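PDB 6P0F: GTPase subunit of restriction endonuclease from Thermococcus gammatolerans, which probably binds modified DNA through its N-terminal YTH domain, as part of an McrB-type restriction system in which it supplies the GTPase. Local coordinates for residues D43-D48 and I97-E102; N142-Y147 and S164-I169; F6-G11 and E58-K63. One frame throughout, in Å; residues are numbered along the deposited sequence.

Interaction 1 (D43-D48 and I97-E102); sequences DNCCSD and ICETVE
A single ordered water joins Asn44 to Glu99: it accepts from Asn44 ND2 at 2.9 Å and donates to Glu99 OE2 at 3.0 Å. The other carboxylate oxygen, Glu99 OE1, turns back on its own strand and accepts from Thr100 N at 2.9 Å through its anti lone pair, a bent bond with an angle of 138° at the hydrogen. With one bond on each oxygen, the carboxylate is tethered between helix end and strand.

Next to this water bridge is the covalent link, Cys45 SG to Cys98 SG at 2.0 Å. Its chi3 of -85° is the near-perpendicular twist usual for a disulfide, here of negative sign. Cys98 directs SG anti to its backbone N (chi1 -178°), across to the last turn of helix 39-45. In this YTH domain the strand is interrupted just here by a classic beta bulge, Cys98 and Glu99 both facing Phe126. The bulge helps explain why two successive residues serve the same helix end: the methylenes of Glu99 lie alongside the sulfur, with CB 3.6 Å from Cys45 SG. With an alanine at Glu99, the water on Asn44 would probably lose its partner on the strand and the N-H of Thr100 its side-chain acceptor. Just past the helix, a second disulfide ties Cys46 to Cys50.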
loop_
_atom_site.group_PDB
_atom_site.type_symbol
_atom_site.label_atom_id
_atom_site.label_comp_id
_atom_site.label_asym_id
_atom_site.label_seq_id
_atom_site.Cartn_x
_atom_site.Cartn_y
_atom_site.Cartn_z
ATOM N N ASP A 43 13.971 -11.409 -7.969
ATOM C CA ASP A 43 13.946 -12.850 -7.732
ATOM C C ASP A 43 13.180 -13.185 -6.452
ATOM O O ASP A 43 12.395 -14.144 -6.400
ATOM C CB ASP A 43 15.378 -13.376 -7.634
ATOM C CG ASP A 43 16.096 -13.498 -9.005
ATOM O OD1 ASP A 43 15.448 -13.420 -10.077
ATOM O OD2 ASP A 43 17.333 -13.708 -8.987
ATOM N N ASN A 44 13.443 -12.442 -5.389
ATOM C CA ASN A 44 12.837 -12.754 -4.103
ATOM C C ASN A 44 11.364 -12.374 -4.040
ATOM O O ASN A 44 10.614 -12.975 -3.261
ATOM C CB ASN A 44 13.612 -12.048 -2.990
ATOM C CG ASN A 44 14.908 -12.752 -2.648
ATOM O OD1 ASN A 44 15.258 -13.787 -3.244
ATOM N ND2 ASN A 44 15.655 -12.173 -1.718
ATOM N N CYS A 45 10.925 -11.380 -4.830
ATOM C CA CYS A 45 9.629 -10.758 -4.601
ATOM C C CYS A 45 8.660 -10.669 -5.777
ATOM O O CYS A 45 7.534 -10.202 -5.572
ATOM C CB CYS A 45 9.834 -9.339 -4.052
ATOM S SG CYS A 45 10.552 -9.345 -2.376
ATOM N N CYS A 46 9.039 -11.037 -6.986
ATOM C CA CYS A 46 8.084 -11.076 -8.091
ATOM C C CYS A 46 7.775 -12.541 -8.368
ATOM O O CYS A 46 8.618 -13.258 -8.906
ATOM C CB CYS A 46 8.630 -10.379 -9.336
ATOM S SG CYS A 46 8.901 -8.650 -9.045
ATOM N N SER A 47 6.581 -12.990 -7.961
ATOM C CA SER A 47 6.168 -14.375 -8.161
ATOM C C SER A 47 5.793 -14.644 -9.616
ATOM O O SER A 47 6.001 -15.757 -10.108
ATOM C CB SER A 47 5.003 -14.695 -7.215
ATOM O OG SER A 47 4.553 -16.023 -7.372
ATOM N N ASP A 48 5.285 -13.647 -10.335
ATOM C CA ASP A 48 5.156 -13.746 -11.785
ATOM C C ASP A 48 5.263 -12.333 -12.343
ATOM O O ASP A 48 6.257 -11.968 -12.977
ATOM C CB ASP A 48 3.861 -14.453 -12.213
ATOM C CG ASP A 48 2.634 -14.079 -11.375
ATOM O OD1 ASP A 48 2.298 -12.885 -11.267
ATOM O OD2 ASP A 48 1.936 -15.008 -10.864
ATOM N N ILE A 97 4.451 -6.766 2.988
ATOM C CA ILE A 97 5.584 -6.246 2.228
ATOM C C ILE A 97 6.680 -7.303 2.138
ATOM O O ILE A 97 7.140 -7.850 3.154
ATOM C CB ILE A 97 6.130 -4.949 2.843
ATOM C CG1 ILE A 97 5.046 -3.841 2.832
ATOM C CG2 ILE A 97 7.370 -4.492 2.080
ATOM C CD1 ILE A 97 5.472 -2.534 3.466
ATOM N N CYS A 98 7.073 -7.619 0.912
ATOM C CA CYS A 98 8.173 -8.551 0.668
ATOM C C CYS A 98 9.533 -7.871 0.792
ATOM O O CYS A 98 10.492 -8.465 1.301
ATOM C CB CYS A 98 7.989 -9.137 -0.727
ATOM S SG CYS A 98 9.208 -10.366 -1.217
ATOM N N GLU A 99 9.645 -6.649 0.282
ATOM C CA GLU A 99 10.897 -5.914 0.263
ATOM C C GLU A 99 10.594 -4.430 0.167
ATOM O O GLU A 99 9.557 -4.027 -0.353
ATOM C CB GLU A 99 11.785 -6.282 -0.927
ATOM C CG GLU A 99 12.937 -7.214 -0.612
ATOM C CD GLU A 99 13.953 -6.595 0.336
ATOM O OE1 GLU A 99 13.696 -5.520 0.914
ATOM O OE2 GLU A 99 14.998 -7.218 0.549
ATOM N N THR A 100 11.528 -3.631 0.639
ATOM C CA THR A 100 11.474 -2.189 0.440
ATOM C C THR A 100 12.746 -1.778 -0.276
ATOM O O THR A 100 13.814 -2.364 -0.076
ATOM C CB THR A 100 11.338 -1.404 1.749
ATOM O OG1 THR A 100 12.493 -1.630 2.564
ATOM C CG2 THR A 100 10.088 -1.804 2.503
ATOM N N VAL A 101 12.621 -0.772 -1.135
ATOM C CA VAL A 101 13.716 -0.291 -1.955
ATOM C C VAL A 101 13.614 1.219 -1.950
ATOM O O VAL A 101 12.594 1.760 -2.377
ATOM C CB VAL A 101 13.647 -0.824 -3.398
ATOM C CG1 VAL A 101 14.777 -0.224 -4.217
ATOM C CG2 VAL A 101 13.685 -2.358 -3.410
ATOM N N GLU A 102 14.648 1.900 -1.485
ATOM C CA GLU A 102 14.739 3.342 -1.640
ATOM C C GLU A 102 15.441 3.648 -2.960
ATOM O O GLU A 102 16.611 3.289 -3.148
ATOM C CB GLU A 102 15.481 3.979 -0.464
ATOM C CG GLU A 102 15.685 5.481 -0.644
ATOM C CD GLU A 102 16.572 6.113 0.444
ATOM O OE1 GLU A 102 16.888 7.320 0.322
ATOM O OE2 GLU A 102 17.028 5.372 1.343
HETATM O O HOH W 1 14.545 -10.098 -0.096
#

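Interaction 2 (N142-Y147 and S164-I169); sequences NSKLGY and SGVYDI
Apolar packing carries this contact, and Val166 is its centre. The two methyls of Val166 divide the work. CG2 meets CD2 of Leu145 at 3.6 Å, while CG1 lies 4.0 Å from that same methyl and 3.8 Å from CG of Lys144. The side chains of Leu145 and Val166 cross at about a right angle, so one leucine methyl is set against both valine branches. Val166 CG1 lies anti to its own carbonyl carbon (chi1 -57°), which leaves both methyls facing helix 138-145.

Lys144 contributes hydrocarbon rather than charge. Its chain slides past Val166 in the opposite direction, and a bend at chi2 (57°) leads it on until CE comes within 4.3 Å of CD1 of Ile169, one turn further along helix 160-174. That last approach is loose and lies at the outer margin of the contact.

Polar interactions gather at the end of the first helix, mostly on backbone atoms. Tyr147 N bonds to Asn142 O at 2.9 Å and Gly146 N to Ser143 O at 3.0 Å; with the positive phi of Gly146 (83°), these bonds define a Schellman motif. The helix thus ends immediately after its contact residues. Arg162, from the first turn of helix 160-174, donates through NH1 to Leu145 O, adding a polar link between the two helices close to the leucine-valine contact. Leu145 also touches Val158 of strand 155-158, so the packing continues from the helix pair onto the sheet.

With just 161 Å² buried in all, and methyls and methylenes doing the touching, shape rather than directional bonding sets how Val166 fits between Lys144 and Leu145.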
loop_
_atom_site.group_PDB
_atom_site.type_symbol
_atom_site.label_atom_id
_atom_site.label_comp_id
_atom_site.label_asym_id
_atom_site.label_seq_id
_atom_site.Cartn_x
_atom_site.Cartn_y
_atom_site.Cartn_z
ATOM N N ASN A 142 -12.790 -0.090 9.587
ATOM C CA ASN A 142 -12.560 0.937 10.603
ATOM C C ASN A 142 -13.255 0.579 11.909
ATOM O O ASN A 142 -12.678 0.725 12.992
ATOM C CB ASN A 142 -13.047 2.305 10.116
ATOM C CG ASN A 142 -11.996 3.030 9.283
ATOM O OD1 ASN A 142 -10.790 2.884 9.497
ATOM N ND2 ASN A 142 -12.462 3.888 8.378
ATOM N N SER A 143 -14.496 0.112 11.817
ATOM C CA SER A 143 -15.250 -0.263 13.012
ATOM C C SER A 143 -14.519 -1.334 13.802
ATOM O O SER A 143 -14.352 -1.215 15.024
ATOM C CB SER A 143 -16.642 -0.722 12.598
ATOM O OG SER A 143 -17.362 0.406 12.104
ATOM N N LYS A 144 -14.032 -2.372 13.117
ATOM C CA LYS A 144 -13.301 -3.418 13.818
ATOM C C LYS A 144 -12.045 -2.860 14.482
ATOM O O LYS A 144 -11.655 -3.312 15.568
ATOM C CB LYS A 144 -12.952 -4.555 12.852
ATOM C CG LYS A 144 -12.602 -5.851 13.548
ATOM C CD LYS A 144 -13.729 -6.351 14.469
ATOM C CE LYS A 144 -13.615 -7.844 14.777
ATOM N NZ LYS A 144 -14.898 -8.404 15.318
ATOM N N LEU A 145 -11.406 -1.871 13.859
ATOM C CA LEU A 145 -10.191 -1.274 14.406
ATOM C C LEU A 145 -10.468 -0.226 15.484
ATOM O O LEU A 145 -9.514 0.281 16.084
ATOM C CB LEU A 145 -9.368 -0.602 13.303
ATOM C CG LEU A 145 -8.601 -1.552 12.370
ATOM C CD1 LEU A 145 -8.067 -0.822 11.146
ATOM C CD2 LEU A 145 -7.455 -2.203 13.113
ATOM N N GLY A 146 -11.724 0.158 15.682
ATOM C CA GLY A 146 -12.059 1.193 16.647
ATOM C C GLY A 146 -11.916 2.603 16.138
ATOM O O GLY A 146 -11.855 3.540 16.944
ATOM N N TYR A 147 -11.806 2.790 14.829
ATOM C CA TYR A 147 -11.782 4.106 14.225
ATOM C C TYR A 147 -13.195 4.525 13.825
ATOM O O TYR A 147 -14.093 3.695 13.661
ATOM C CB TYR A 147 -10.878 4.105 12.982
ATOM C CG TYR A 147 -9.410 3.899 13.204
ATOM C CD1 TYR A 147 -8.708 4.632 14.125
ATOM C CD2 TYR A 147 -8.701 3.028 12.393
ATOM C CE1 TYR A 147 -7.362 4.486 14.264
ATOM C CE2 TYR A 147 -7.360 2.854 12.538
ATOM C CZ TYR A 147 -6.692 3.565 13.466
ATOM O OH TYR A 147 -5.343 3.401 13.581
ATOM N N SER A 164 -3.476 -5.268 17.577
ATOM C CA SER A 164 -3.608 -6.548 18.271
ATOM C C SER A 164 -5.015 -7.111 18.183
ATOM O O SER A 164 -5.189 -8.333 18.096
ATOM C CB SER A 164 -3.233 -6.387 19.730
ATOM O OG SER A 164 -3.354 -7.594 20.451
ATOM N N GLY A 165 -6.035 -6.254 18.156
ATOM C CA GLY A 165 -7.392 -6.746 18.069
ATOM C C GLY A 165 -7.708 -7.437 16.771
ATOM O O GLY A 165 -8.612 -8.275 16.721
ATOM N N VAL A 166 -6.974 -7.124 15.689
ATOM C CA VAL A 166 -7.250 -7.691 14.389
ATOM C C VAL A 166 -6.102 -8.504 13.823
ATOM O O VAL A 166 -6.210 -9.059 12.726
ATOM C CB VAL A 166 -7.651 -6.600 13.369
ATOM C CG1 VAL A 166 -8.864 -5.832 13.880
ATOM C CG2 VAL A 166 -6.477 -5.679 13.116
ATOM N N TYR A 167 -4.986 -8.598 14.567
ATOM C CA TYR A 167 -3.765 -9.186 14.020
ATOM C C TYR A 167 -3.968 -10.633 13.596
ATOM O O TYR A 167 -3.493 -11.047 12.533
ATOM C CB TYR A 167 -2.659 -9.067 15.066
ATOM C CG TYR A 167 -1.301 -9.553 14.629
ATOM C CD1 TYR A 167 -0.720 -9.101 13.442
ATOM C CD2 TYR A 167 -0.593 -10.460 15.412
ATOM C CE1 TYR A 167 0.536 -9.537 13.055
ATOM C CE2 TYR A 167 0.670 -10.913 15.016
ATOM C CZ TYR A 167 1.224 -10.448 13.850
ATOM O OH TYR A 167 2.482 -10.900 13.475
ATOM N N ASP A 168 -4.664 -11.426 14.402
ATOM C CA ASP A 168 -4.833 -12.830 14.063
ATOM C C ASP A 168 -5.735 -13.009 12.854
ATOM O O ASP A 168 -5.471 -13.871 12.001
ATOM C CB ASP A 168 -5.350 -13.571 15.288
ATOM C CG ASP A 168 -4.250 -13.805 16.284
ATOM O OD1 ASP A 168 -3.278 -14.526 15.928
ATOM O OD2 ASP A 168 -4.343 -13.247 17.403
ATOM N N ILE A 169 -6.756 -12.167 12.718
ATOM C CA ILE A 169 -7.561 -12.182 11.501
ATOM C C ILE A 169 -6.687 -11.876 10.281
ATOM O O ILE A 169 -6.736 -12.567 9.256
ATOM C CB ILE A 169 -8.725 -11.183 11.613
ATOM C CG1 ILE A 169 -9.638 -11.507 12.792
ATOM C CG2 ILE A 169 -9.506 -11.175 10.309
ATOM C CD1 ILE A 169 -10.539 -10.329 13.200
#

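Interaction 3 (F6-G11 and E58-K63); sequences FIIGIG and ETIYEK
The ring of Phe6 and the branched chain of Ile60 make the main contact. Ile60 lays CD1 3.7 Å from Phe6 CD1, and its CB stands equally near that ring atom, at 3.7 Å. Ile60 CG1 lies anti to the carbonyl carbon (chi1 -65°), and the chain extends on from there to bring CD1 to the ring. The two side chains cross obliquely. Lys63 CB sits at the ring edge, near the ring plane, 4.0 Å from Phe6 CE1, while the rest of the lysine leads away. A looser touch, Ile8 CG1 to Ile60 CD1 at 4.4 Å, carries the apolar surface along the strand.

Ile60 and Lys63 can share one ring because a tight turn brings them together. Lys63 N bonds to Ile60 O at 2.7 Å, and Ile60 N returns the bond to Lys63 O at 2.9 Å, making them a hydrogen-bonded pair across a type I' turn. Tyr61 and Glu62, at its corners, both have positive phi (48° and 76°), as that turn type requires.

Further out, backbone bonds to Met70 and Leu72 fix Phe6 in the sheet, and Ile60 also packs on Ala155 and Ile65, while Ile8 touches Trp53 of strand 49-55. Strand 5-11 pairs parallel with 70-76 and antiparallel with 155-158. Against this mixed sheet of the YTH domain lies a two-residue beta hairpin with a type I' turn, touching it through side chains.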
loop_
_atom_site.group_PDB
_atom_site.type_symbol
_atom_site.label_atom_id
_atom_site.label_comp_id
_atom_site.label_asym_id
_atom_site.label_seq_id
_atom_site.Cartn_x
_atom_site.Cartn_y
_atom_site.Cartn_z
ATOM N N PHE A 6 0.057 -0.531 8.614
ATOM C CA PHE A 6 -0.159 0.806 8.092
ATOM C C PHE A 6 -1.440 0.845 7.273
ATOM O O PHE A 6 -1.868 -0.176 6.728
ATOM C CB PHE A 6 1.013 1.249 7.219
ATOM C CG PHE A 6 2.307 1.279 7.943
ATOM C CD1 PHE A 6 2.649 2.368 8.724
ATOM C CD2 PHE A 6 3.177 0.203 7.876
ATOM C CE1 PHE A 6 3.844 2.399 9.420
ATOM C CE2 PHE A 6 4.391 0.244 8.559
ATOM C CZ PHE A 6 4.701 1.348 9.359
ATOM N N ILE A 7 -2.059 2.032 7.219
ATOM C CA ILE A 7 -3.200 2.304 6.345
ATOM C C ILE A 7 -2.778 3.352 5.327
ATOM O O ILE A 7 -2.258 4.417 5.689
ATOM C CB ILE A 7 -4.430 2.799 7.121
ATOM C CG1 ILE A 7 -4.952 1.716 8.044
ATOM C CG2 ILE A 7 -5.522 3.267 6.148
ATOM C CD1 ILE A 7 -5.860 2.283 9.126
ATOM N N ILE A 8 -2.987 3.056 4.049
ATOM C CA ILE A 8 -2.713 4.018 2.987
ATOM C C ILE A 8 -4.003 4.266 2.241
ATOM O O ILE A 8 -4.633 3.346 1.721
ATOM C CB ILE A 8 -1.598 3.529 2.064
ATOM C CG1 ILE A 8 -0.292 3.465 2.849
ATOM C CG2 ILE A 8 -1.456 4.465 0.849
ATOM C CD1 ILE A 8 0.848 2.806 2.037
ATOM N N GLY A 9 -4.415 5.554 2.180
ATOM C CA GLY A 9 -5.673 5.923 1.602
ATOM C C GLY A 9 -5.455 6.331 0.146
ATOM O O GLY A 9 -4.689 7.245 -0.127
ATOM N N ILE A 10 -6.131 5.632 -0.745
ATOM C CA ILE A 10 -6.017 5.857 -2.191
ATOM C C ILE A 10 -7.293 6.547 -2.638
ATOM O O ILE A 10 -8.367 5.938 -2.629
ATOM C CB ILE A 10 -5.828 4.533 -2.952
ATOM C CG1 ILE A 10 -4.632 3.727 -2.430
ATOM C CG2 ILE A 10 -5.748 4.800 -4.491
ATOM C CD1 ILE A 10 -3.312 4.403 -2.613
ATOM N N GLY A 11 -7.203 7.817 -3.049
ATOM C CA GLY A 11 -8.412 8.533 -3.428
ATOM C C GLY A 11 -8.849 8.236 -4.851
ATOM O O GLY A 11 -8.066 8.386 -5.795
ATOM N N GLU A 58 10.277 7.505 3.674
ATOM C CA GLU A 58 10.505 6.172 4.214
ATOM C C GLU A 58 9.599 5.849 5.386
ATOM O O GLU A 58 9.447 4.662 5.729
ATOM C CB GLU A 58 11.964 6.057 4.663
ATOM C CG GLU A 58 12.461 4.645 4.871
ATOM C CD GLU A 58 13.970 4.609 5.054
ATOM O OE1 GLU A 58 14.643 3.808 4.355
ATOM O OE2 GLU A 58 14.475 5.406 5.876
ATOM N N THR A 59 9.033 6.875 6.029
ATOM C CA THR A 59 8.305 6.692 7.278
ATOM C C THR A 59 6.835 7.062 7.142
ATOM O O THR A 59 6.461 7.883 6.305
ATOM C CB THR A 59 8.901 7.553 8.405
ATOM O OG1 THR A 59 8.771 8.936 8.050
ATOM C CG2 THR A 59 10.367 7.220 8.611
ATOM N N ILE A 60 6.010 6.445 7.992
ATOM C CA ILE A 60 4.628 6.866 8.229
ATOM C C ILE A 60 4.474 7.116 9.731
ATOM O O ILE A 60 4.817 6.249 10.534
ATOM C CB ILE A 60 3.597 5.826 7.751
ATOM C CG1 ILE A 60 3.671 5.680 6.227
ATOM C CG2 ILE A 60 2.198 6.238 8.258
ATOM C CD1 ILE A 60 2.900 4.483 5.715
ATOM N N TYR A 61 3.976 8.285 10.091
ATOM C CA TYR A 61 3.850 8.629 11.492
ATOM C C TYR A 61 5.147 8.330 12.218
ATOM O O TYR A 61 5.161 7.895 13.358
ATOM C CB TYR A 61 2.631 7.992 12.147
ATOM C CG TYR A 61 1.455 8.931 12.097
ATOM C CD1 TYR A 61 0.864 9.254 10.885
ATOM C CD2 TYR A 61 0.963 9.531 13.243
ATOM C CE1 TYR A 61 -0.202 10.121 10.815
ATOM C CE2 TYR A 61 -0.104 10.407 13.185
ATOM C CZ TYR A 61 -0.682 10.698 11.968
ATOM O OH TYR A 61 -1.744 11.563 11.896
ATOM N N GLU A 62 6.231 8.523 11.476
ATOM C CA GLU A 62 7.596 8.423 11.994
ATOM C C GLU A 62 8.035 6.980 12.206
ATOM O O GLU A 62 9.092 6.744 12.811
ATOM C CB GLU A 62 7.843 9.142 13.335
ATOM C CG GLU A 62 9.072 9.881 13.247
ATOM C CD GLU A 62 8.912 11.025 12.216
ATOM O OE1 GLU A 62 7.825 11.643 12.248
ATOM O OE2 GLU A 62 9.827 11.181 11.355
ATOM N N LYS A 63 7.253 6.008 11.761
ATOM C CA LYS A 63 7.625 4.602 11.836
ATOM C C LYS A 63 8.207 4.232 10.476
ATOM O O LYS A 63 7.651 4.605 9.443
ATOM C CB LYS A 63 6.413 3.756 12.207
ATOM C CG LYS A 63 5.836 4.162 13.583
ATOM C CD LYS A 63 6.817 3.773 14.687
ATOM C CE LYS A 63 6.211 3.884 16.074
ATOM N NZ LYS A 63 7.116 3.281 17.097
#

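In the fold
From the N terminus, strand 5-11 opens interaction 3, and the chain passes through helix 39-45, where interaction 1 begins, before residues 58-63 close the first loop. Interaction 1 closes later, at 97-102, so these two contacts cross along the chain. Their centres are 19 Å apart; where they meet, Glu102 OE2 lies 4.1 Å from Glu58 OE1, a close approach of like charges. Interaction 2 follows in series, closing a short loop that contains strand 155-158. It reaches interaction 3 through Tyr147 CE2, 3.8 Å from Ile7 CD1. Interaction 1 fastens helix 39-45 to strand 91-102, interaction 3 sets the 59-64 hairpin against strand 5-11, and interaction 2 pairs helices 138-145 and 160-174 beside the same sheet.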